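Local coordinates for protein mandelate racemase/muconate lactonizing enzyme (Jannaschia sp., PDB 4J3Z) that belongs to the mandelate racemase/muconate lactonizing group of the enolase superfamily and probably catalyses a reaction begun by removing a proton next to the carboxylate of an unidentified substrate, at residues 305-318 against 328-342. Numbering follows the deposited sequence.
Sequences AQLAPHLYAGPVEW and CPNLLMVEAIETPFH
A beta-alpha-beta crossover of the enolase-type C-terminal barrel, strand 306-307, helix 315-327 and strand 334-336, meets itself here, and the contact joins its two ends to close the barrel. The chains run alongside each other with one parallel bridge, L307 with L331; P309 then comes level with V334. L307 is bonded on both sides of its residue: its N reaches N330 O at 3.1 Å, and its O accepts from L332 N at 2.9 Å. Further along, E335 N points almost straight at P309 O, and a water donates to both P309 O and E335 O, linking the loop after strand 306-307 to strand 334-336. The E335 side chain leaves with CG anti to the backbone N (chi1 -175°) and runs on extended. This brings OE1 to a hydrogen bond from L311 N, modelled doubtfully short, and over one face of the H310 ring, while OE2 forms a salt bridge with K166. From helix 315-327, W318 CZ3 packs against V334 CG2 at 3.6 Å and also touches A336 CB; W318 NE1 is hydrogen-bonded to P350 O. E338 OE2 comes near the indole rim, closest to W318 CZ2, and is salt-bridged to R349. At the far end the H342 ring has I337 O 3.4 Å above its centre. Its NE2 donates to A313 O at 3.0 Å, in the ring plane and on a carbonyl lone pair, while T339 OG1 caps the helix by accepting from H342 N.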
ATOM      1  N   ALA D 305      21.400   2.517  -0.168  1.00 23.08           N
ATOM      2  CA  ALA D 305      21.838   3.262  -1.348  1.00 22.59           C
ATOM      3  C   ALA D 305      23.283   3.739  -1.217  1.00 22.54           C
ATOM      4  O   ALA D 305      23.880   3.636  -0.140  1.00 22.23           O
ATOM      5  CB  ALA D 305      20.903   4.439  -1.605  1.00 22.00           C
ATOM      6  N   GLN D 306      23.823   4.284  -2.312  1.00 22.91           N
ATOM      7  CA  GLN D 306      25.218   4.749  -2.377  1.00 22.84           C
ATOM      8  C   GLN D 306      25.322   6.212  -2.829  1.00 22.25           C
ATOM      9  O   GLN D 306      24.383   6.757  -3.427  1.00 22.18           O
ATOM     10  CB  GLN D 306      26.026   3.860  -3.332  1.00 23.79           C
ATOM     11  CG  GLN D 306      26.261   2.443  -2.837  1.00 25.54           C
ATOM     12  CD  GLN D 306      27.034   1.589  -3.834  1.00 25.95           C
ATOM     13  OE1 GLN D 306      26.616   1.414  -4.976  1.00 26.76           O
ATOM     14  NE2 GLN D 306      28.162   1.051  -3.400  1.00 25.31           N
ATOM     15  N   LEU D 307      26.479   6.828  -2.567  1.00 21.81           N
ATOM     16  CA  LEU D 307      26.733   8.230  -2.927  1.00 22.36           C
ATOM     17  C   LEU D 307      27.748   8.404  -4.054  1.00 23.26           C
ATOM     18  O   LEU D 307      28.826   7.792  -4.037  1.00 23.53           O
ATOM     19  CB  LEU D 307      27.215   9.012  -1.714  1.00 22.87           C
ATOM     20  CG  LEU D 307      27.399  10.512  -1.939  1.00 23.18           C
ATOM     21  CD1 LEU D 307      26.153  11.261  -1.480  1.00 23.55           C
ATOM     22  CD2 LEU D 307      28.646  11.007  -1.217  1.00 22.40           C
ATOM     23  N   ALA D 308      27.406   9.260  -5.018  1.00 23.43           N
ATOM     24  CA  ALA D 308      28.270   9.516  -6.172  1.00 23.91           C
ATOM     25  C   ALA D 308      28.354  11.012  -6.482  1.00 23.23           C
ATOM     26  O   ALA D 308      27.716  11.486  -7.434  1.00 23.09           O
ATOM     27  CB  ALA D 308      27.766   8.743  -7.387  1.00 23.86           C
ATOM     28  N   PRO D 309      29.155  11.762  -5.698  1.00 21.90           N
ATOM     29  CA  PRO D 309      29.121  13.222  -5.823  1.00 22.36           C
ATOM     30  C   PRO D 309      29.325  13.684  -7.259  1.00 23.95           C
ATOM     31  O   PRO D 309      30.310  13.305  -7.908  1.00 24.67           O
ATOM     32  CB  PRO D 309      30.267  13.699  -4.922  1.00 22.06           C
ATOM     33  CG  PRO D 309      30.570  12.561  -4.021  1.00 21.55           C
ATOM     34  CD  PRO D 309      30.179  11.308  -4.745  1.00 21.62           C
ATOM     35  N   HIS D 310      28.366  14.477  -7.735  1.00 24.02           N
ATOM     36  CA  HIS D 310      28.350  15.064  -9.069  1.00 23.60           C
ATOM     37  C   HIS D 310      29.453  16.104  -9.260  1.00 24.34           C
ATOM     38  O   HIS D 310      29.870  16.752  -8.300  1.00 24.69           O
ATOM     39  CB  HIS D 310      26.982  15.717  -9.273  1.00 24.23           C
ATOM     40  CG  HIS D 310      26.851  16.494 -10.544  1.00 24.60           C
ATOM     41  ND1 HIS D 310      27.107  17.846 -10.617  1.00 24.29           N
ATOM     42  CD2 HIS D 310      26.472  16.112 -11.785  1.00 24.58           C
ATOM     43  CE1 HIS D 310      26.898  18.263 -11.852  1.00 24.44           C
ATOM     44  NE2 HIS D 310      26.505  17.232 -12.579  1.00 24.86           N
ATOM     45  N   LEU D 311      29.934  16.253 -10.498  1.00 24.92           N
ATOM     46  CA  LEU D 311      30.839  17.355 -10.854  1.00 24.58           C
ATOM     47  C   LEU D 311      30.730  17.794 -12.313  1.00 25.28           C
ATOM     48  O   LEU D 311      31.228  17.114 -13.227  1.00 26.29           O
ATOM     49  CB  LEU D 311      32.301  17.051 -10.501  1.00 24.06           C
ATOM     50  CG  LEU D 311      33.267  18.206 -10.854  1.00 24.28           C
ATOM     51  CD1 LEU D 311      33.091  19.417  -9.932  1.00 23.73           C
ATOM     52  CD2 LEU D 311      34.717  17.747 -10.887  1.00 23.73           C
ATOM     53  N   TYR D 312      30.060  18.922 -12.518  1.00 24.85           N
ATOM     54  CA  TYR D 312      30.160  19.670 -13.759  1.00 26.12           C
ATOM     55  C   TYR D 312      30.436  21.130 -13.416  1.00 27.47           C
ATOM     56  O   TYR D 312      29.660  22.027 -13.751  1.00 28.97           O
ATOM     57  CB  TYR D 312      28.916  19.527 -14.626  1.00 27.81           C
ATOM     58  CG  TYR D 312      29.129  20.050 -16.033  1.00 30.82           C
ATOM     59  CD1 TYR D 312      30.049  19.444 -16.889  1.00 31.63           C
ATOM     60  CD2 TYR D 312      28.412  21.152 -16.506  1.00 32.89           C
ATOM     61  CE1 TYR D 312      30.256  19.923 -18.172  1.00 32.90           C
ATOM     62  CE2 TYR D 312      28.609  21.637 -17.790  1.00 33.63           C
ATOM     63  CZ  TYR D 312      29.534  21.017 -18.616  1.00 34.10           C
ATOM     64  OH  TYR D 312      29.735  21.491 -19.891  1.00 35.37           O
ATOM     65  N   ALA D 313      31.558  21.340 -12.738  1.00 26.83           N
ATOM     66  CA  ALA D 313      31.931  22.637 -12.200  1.00 27.96           C
ATOM     67  C   ALA D 313      33.439  22.656 -11.946  1.00 26.64           C
ATOM     68  O   ALA D 313      34.183  21.871 -12.545  1.00 26.66           O
ATOM     69  CB  ALA D 313      31.148  22.918 -10.918  1.00 28.76           C
ATOM     70  N   GLY D 314      33.887  23.533 -11.056  1.00 26.02           N
ATOM     71  CA  GLY D 314      35.320  23.750 -10.848  1.00 26.73           C
ATOM     72  C   GLY D 314      36.041  22.898  -9.816  1.00 27.18           C
ATOM     73  O   GLY D 314      35.477  21.950  -9.268  1.00 27.23           O
ATOM     74  N   PRO D 315      37.308  23.247  -9.533  1.00 27.53           N
ATOM     75  CA  PRO D 315      38.150  22.446  -8.656  1.00 27.37           C
ATOM     76  C   PRO D 315      37.853  22.627  -7.155  1.00 28.17           C
ATOM     77  O   PRO D 315      38.365  21.859  -6.329  1.00 28.07           O
ATOM     78  CB  PRO D 315      39.554  22.937  -8.996  1.00 26.95           C
ATOM     79  CG  PRO D 315      39.373  24.350  -9.419  1.00 26.07           C
ATOM     80  CD  PRO D 315      38.010  24.445 -10.040  1.00 26.87           C
ATOM     81  N   VAL D 316      37.034  23.619  -6.808  1.00 27.57           N
ATOM     82  CA  VAL D 316      36.627  23.790  -5.416  1.00 28.06           C
ATOM     83  C   VAL D 316      35.524  22.797  -5.039  1.00 28.57           C
ATOM     84  O   VAL D 316      35.686  22.037  -4.076  1.00 30.14           O
ATOM     85  CB  VAL D 316      36.261  25.249  -5.055  1.00 28.50           C
ATOM     86  CG1 VAL D 316      35.861  25.339  -3.593  1.00 28.44           C
ATOM     87  CG2 VAL D 316      37.446  26.176  -5.305  1.00 28.56           C
ATOM     88  N   GLU D 317      34.425  22.777  -5.795  1.00 26.82           N
ATOM     89  CA  GLU D 317      33.389  21.749  -5.608  1.00 26.12           C
ATOM     90  C   GLU D 317      33.961  20.327  -5.741  1.00 27.09           C
ATOM     91  O   GLU D 317      33.492  19.405  -5.064  1.00 27.60           O
ATOM     92  CB  GLU D 317      32.221  21.945  -6.582  1.00 25.27           C
ATOM     93  CG  GLU D 317      31.020  21.033  -6.337  1.00 24.36           C
ATOM     94  CD  GLU D 317      29.922  21.201  -7.378  1.00 24.44           C
ATOM     95  OE1 GLU D 317      30.142  20.816  -8.544  1.00 24.61           O
ATOM     96  OE2 GLU D 317      28.825  21.711  -7.034  1.00 24.11           O
ATOM     97  N   TRP D 318      34.956  20.161  -6.618  1.00 26.84           N
ATOM     98  CA  TRP D 318      35.676  18.892  -6.781  1.00 26.26           C
ATOM     99  C   TRP D 318      36.364  18.475  -5.491  1.00 27.38           C
ATOM    100  O   TRP D 318      36.161  17.357  -5.014  1.00 27.57           O
ATOM    101  CB  TRP D 318      36.689  18.982  -7.929  1.00 26.70           C
ATOM    102  CG  TRP D 318      37.825  17.952  -7.892  1.00 25.88           C
ATOM    103  CD1 TRP D 318      39.156  18.209  -7.719  1.00 25.06           C
ATOM    104  CD2 TRP D 318      37.709  16.528  -8.035  1.00 24.88           C
ATOM    105  NE1 TRP D 318      39.875  17.038  -7.743  1.00 24.74           N
ATOM    106  CE2 TRP D 318      39.013  15.992  -7.941  1.00 24.33           C
ATOM    107  CE3 TRP D 318      36.632  15.655  -8.228  1.00 25.04           C
ATOM    108  CZ2 TRP D 318      39.269  14.626  -8.039  1.00 24.22           C
ATOM    109  CZ3 TRP D 318      36.888  14.294  -8.329  1.00 25.18           C
ATOM    110  CH2 TRP D 318      38.197  13.793  -8.231  1.00 24.93           C
ATOM    111  N   CYS D 328      32.673   8.730   3.660  1.00 27.62           N
ATOM    112  CA  CYS D 328      31.451   7.918   3.534  1.00 27.80           C
ATOM    113  C   CYS D 328      31.731   6.444   3.208  1.00 29.95           C
ATOM    114  O   CYS D 328      32.356   6.141   2.180  1.00 30.91           O
ATOM    115  CB  CYS D 328      30.500   8.496   2.479  1.00 27.18           C
ATOM    116  SG  CYS D 328      29.933  10.203   2.721  1.00 26.10           S
ATOM    117  N   PRO D 329      31.274   5.524   4.088  1.00 28.69           N
ATOM    118  CA  PRO D 329      31.336   4.075   3.844  1.00 27.54           C
ATOM    119  C   PRO D 329      30.584   3.641   2.595  1.00 27.55           C
ATOM    120  O   PRO D 329      30.930   2.616   1.987  1.00 28.52           O
ATOM    121  CB  PRO D 329      30.668   3.484   5.093  1.00 27.46           C
ATOM    122  CG  PRO D 329      30.972   4.488   6.166  1.00 27.79           C
ATOM    123  CD  PRO D 329      30.891   5.828   5.481  1.00 27.49           C
ATOM    124  N   ASN D 330      29.575   4.421   2.215  1.00 26.57           N
ATOM    125  CA  ASN D 330      28.701   4.098   1.089  1.00 24.98           C
ATOM    126  C   ASN D 330      29.082   4.810  -0.212  1.00 24.43           C
ATOM    127  O   ASN D 330      28.310   4.821  -1.167  1.00 23.95           O
ATOM    128  CB  ASN D 330      27.239   4.397   1.447  1.00 24.37           C
ATOM    129  CG  ASN D 330      27.000   5.864   1.744  1.00 24.05           C
ATOM    130  OD1 ASN D 330      27.868   6.546   2.282  1.00 23.77           O
ATOM    131  ND2 ASN D 330      25.816   6.356   1.392  1.00 24.27           N
ATOM    132  N   LEU D 331      30.273   5.401  -0.251  1.00 24.84           N
ATOM    133  CA  LEU D 331      30.742   6.053  -1.470  1.00 24.72           C
ATOM    134  C   LEU D 331      30.966   5.050  -2.599  1.00 24.50           C
ATOM    135  O   LEU D 331      31.674   4.060  -2.426  1.00 23.93           O
ATOM    136  CB  LEU D 331      32.044   6.819  -1.220  1.00 24.71           C
ATOM    137  CG  LEU D 331      32.487   7.634  -2.441  1.00 24.06           C
ATOM    138  CD1 LEU D 331      31.846   9.016  -2.427  1.00 24.06           C
ATOM    139  CD2 LEU D 331      33.996   7.731  -2.493  1.00 23.76           C
ATOM    140  N   LEU D 332      30.358   5.308  -3.753  1.00 25.26           N
ATOM    141  CA  LEU D 332      30.653   4.525  -4.947  1.00 25.85           C
ATOM    142  C   LEU D 332      31.798   5.152  -5.764  1.00 27.31           C
ATOM    143  O   LEU D 332      32.823   4.502  -5.982  1.00 28.63           O
ATOM    144  CB  LEU D 332      29.398   4.319  -5.789  1.00 25.50           C
ATOM    145  CG  LEU D 332      29.560   3.574  -7.112  1.00 25.28           C
ATOM    146  CD1 LEU D 332      29.942   2.114  -6.918  1.00 24.27           C
ATOM    147  CD2 LEU D 332      28.279   3.710  -7.913  1.00 25.04           C
ATOM    148  N   MET D 333      31.629   6.402  -6.203  1.00 26.69           N
ATOM    149  CA  MET D 333      32.674   7.113  -6.962  1.00 27.17           C
ATOM    150  C   MET D 333      32.403   8.602  -7.109  1.00 28.63           C
ATOM    151  O   MET D 333      31.249   9.029  -7.185  1.00 28.92           O
ATOM    152  CB  MET D 333      32.875   6.498  -8.359  1.00 28.31           C
ATOM    153  CG  MET D 333      31.618   6.429  -9.220  1.00 28.63           C
ATOM    154  SD  MET D 333      31.808   5.454 -10.723  1.00 28.06           S
ATOM    155  CE  MET D 333      31.389   3.819 -10.134  1.00 28.13           C
ATOM    156  N   VAL D 334      33.482   9.384  -7.142  1.00 29.24           N
ATOM    157  CA  VAL D 334      33.428  10.798  -7.514  1.00 27.83           C
ATOM    158  C   VAL D 334      33.499  10.964  -9.038  1.00 26.92           C
ATOM    159  O   VAL D 334      34.299  10.309  -9.698  1.00 26.06           O
ATOM    160  CB  VAL D 334      34.584  11.614  -6.885  1.00 28.07           C
ATOM    161  CG1 VAL D 334      34.396  11.774  -5.384  1.00 27.19           C
ATOM    162  CG2 VAL D 334      35.939  10.985  -7.198  1.00 29.51           C
ATOM    163  N   GLU D 335      32.640  11.829  -9.581  1.00 27.33           N
ATOM    164  CA  GLU D 335      32.731  12.297 -10.969  1.00 26.76           C
ATOM    165  C   GLU D 335      33.901  13.249 -11.065  1.00 27.63           C
ATOM    166  O   GLU D 335      34.045  14.132 -10.207  1.00 28.33           O
ATOM    167  CB  GLU D 335      31.455  13.044 -11.353  1.00 25.82           C
ATOM    168  CG  GLU D 335      31.360  13.494 -12.807  1.00 25.76           C
ATOM    169  CD  GLU D 335      29.974  14.023 -13.161  1.00 25.86           C
ATOM    170  OE1 GLU D 335      29.360  14.721 -12.323  1.00 25.39           O
ATOM    171  OE2 GLU D 335      29.488  13.739 -14.276  1.00 25.25           O
ATOM    172  N   ALA D 336      34.740  13.085 -12.086  1.00 26.95           N
ATOM    173  CA  ALA D 336      35.916  13.963 -12.219  1.00 27.44           C
ATOM    174  C   ALA D 336      35.985  14.687 -13.560  1.00 26.94           C
ATOM    175  O   ALA D 336      35.503  14.176 -14.564  1.00 28.04           O
ATOM    176  CB  ALA D 336      37.199  13.178 -11.971  1.00 27.33           C
ATOM    177  N   ILE D 337      36.476  15.891 -13.591  1.00 26.78           N
ATOM    178  CA  ILE D 337      36.958  16.475 -14.829  1.00 27.11           C
ATOM    179  C   ILE D 337      38.405  16.971 -14.695  1.00 27.69           C
ATOM    180  O   ILE D 337      38.670  17.962 -14.075  1.00 27.11           O
ATOM    181  CB  ILE D 337      36.083  17.604 -15.344  1.00 26.67           C
ATOM    182  CG1 ILE D 337      34.665  17.444 -14.906  1.00 25.47           C
ATOM    183  CG2 ILE D 337      36.043  17.534 -16.822  1.00 27.42           C
ATOM    184  CD1 ILE D 337      33.719  18.462 -15.446  1.00 24.81           C
ATOM    185  N   GLU D 338      39.323  16.257 -15.301  1.00 27.54           N
ATOM    186  CA  GLU D 338      40.713  16.540 -15.122  1.00 28.56           C
ATOM    187  C   GLU D 338      41.440  17.393 -16.174  1.00 29.10           C
ATOM    188  O   GLU D 338      42.434  17.019 -16.747  1.00 30.92           O
ATOM    189  CB  GLU D 338      41.423  15.267 -14.830  1.00 29.51           C
ATOM    190  CG  GLU D 338      40.827  14.550 -13.679  1.00 29.72           C
ATOM    191  CD  GLU D 338      41.562  14.802 -12.427  1.00 30.97           C
ATOM    192  OE1 GLU D 338      42.712  14.415 -12.329  1.00 32.99           O
ATOM    193  OE2 GLU D 338      40.983  15.388 -11.535  1.00 28.92           O
ATOM    194  N   THR D 339      40.968  18.588 -16.334  1.00 28.13           N
ATOM    195  CA  THR D 339      41.540  19.520 -17.298  1.00 27.59           C
ATOM    196  C   THR D 339      42.734  20.274 -16.711  1.00 27.99           C
ATOM    197  O   THR D 339      42.876  20.341 -15.488  1.00 28.30           O
ATOM    198  CB  THR D 339      40.513  20.572 -17.745  1.00 26.70           C
ATOM    199  OG1 THR D 339      40.330  21.534 -16.693  1.00 26.91           O
ATOM    200  CG2 THR D 339      39.187  19.916 -18.113  1.00 25.84           C
ATOM    201  N   PRO D 340      43.597  20.844 -17.585  1.00 26.63           N
ATOM    202  CA  PRO D 340      44.661  21.770 -17.176  1.00 25.56           C
ATOM    203  C   PRO D 340      44.165  22.984 -16.379  1.00 26.60           C
ATOM    204  O   PRO D 340      44.747  23.325 -15.339  1.00 27.36           O
ATOM    205  CB  PRO D 340      45.249  22.232 -18.514  1.00 25.36           C
ATOM    206  CG  PRO D 340      45.002  21.089 -19.443  1.00 25.41           C
ATOM    207  CD  PRO D 340      43.692  20.491 -19.017  1.00 25.37           C
ATOM    208  N   PHE D 341      43.112  23.644 -16.857  1.00 26.76           N
ATOM    209  CA  PHE D 341      42.605  24.831 -16.174  1.00 26.86           C
ATOM    210  C   PHE D 341      42.218  24.539 -14.720  1.00 26.98           C
ATOM    211  O   PHE D 341      42.526  25.327 -13.819  1.00 27.36           O
ATOM    212  CB  PHE D 341      41.436  25.447 -16.934  1.00 28.15           C
ATOM    213  CG  PHE D 341      40.986  26.773 -16.380  1.00 28.73           C
ATOM    214  CD1 PHE D 341      41.859  27.859 -16.340  1.00 29.06           C
ATOM    215  CD2 PHE D 341      39.690  26.944 -15.921  1.00 28.25           C
ATOM    216  CE1 PHE D 341      41.437  29.085 -15.853  1.00 28.42           C
ATOM    217  CE2 PHE D 341      39.265  28.167 -15.425  1.00 27.81           C
ATOM    218  CZ  PHE D 341      40.144  29.238 -15.393  1.00 27.93           C
ATOM    219  N   HIS D 342      41.546  23.409 -14.506  1.00 26.14           N
ATOM    220  CA  HIS D 342      41.298  22.880 -13.171  1.00 25.55           C
ATOM    221  C   HIS D 342      42.562  22.859 -12.299  1.00 26.00           C
ATOM    222  O   HIS D 342      42.518  23.275 -11.143  1.00 26.68           O
ATOM    223  CB  HIS D 342      40.700  21.469 -13.259  1.00 25.53           C
ATOM    224  CG  HIS D 342      39.232  21.446 -13.555  1.00 25.55           C
ATOM    225  ND1 HIS D 342      38.730  21.306 -14.830  1.00 25.72           N
ATOM    226  CD2 HIS D 342      38.156  21.533 -12.736  1.00 25.94           C
ATOM    227  CE1 HIS D 342      37.408  21.319 -14.789  1.00 26.02           C
ATOM    228  NE2 HIS D 342      37.036  21.450 -13.530  1.00 26.69           N
TER
HETATM  229  O   HOH W   1      32.677  14.499  -7.888  1.00 29.44           O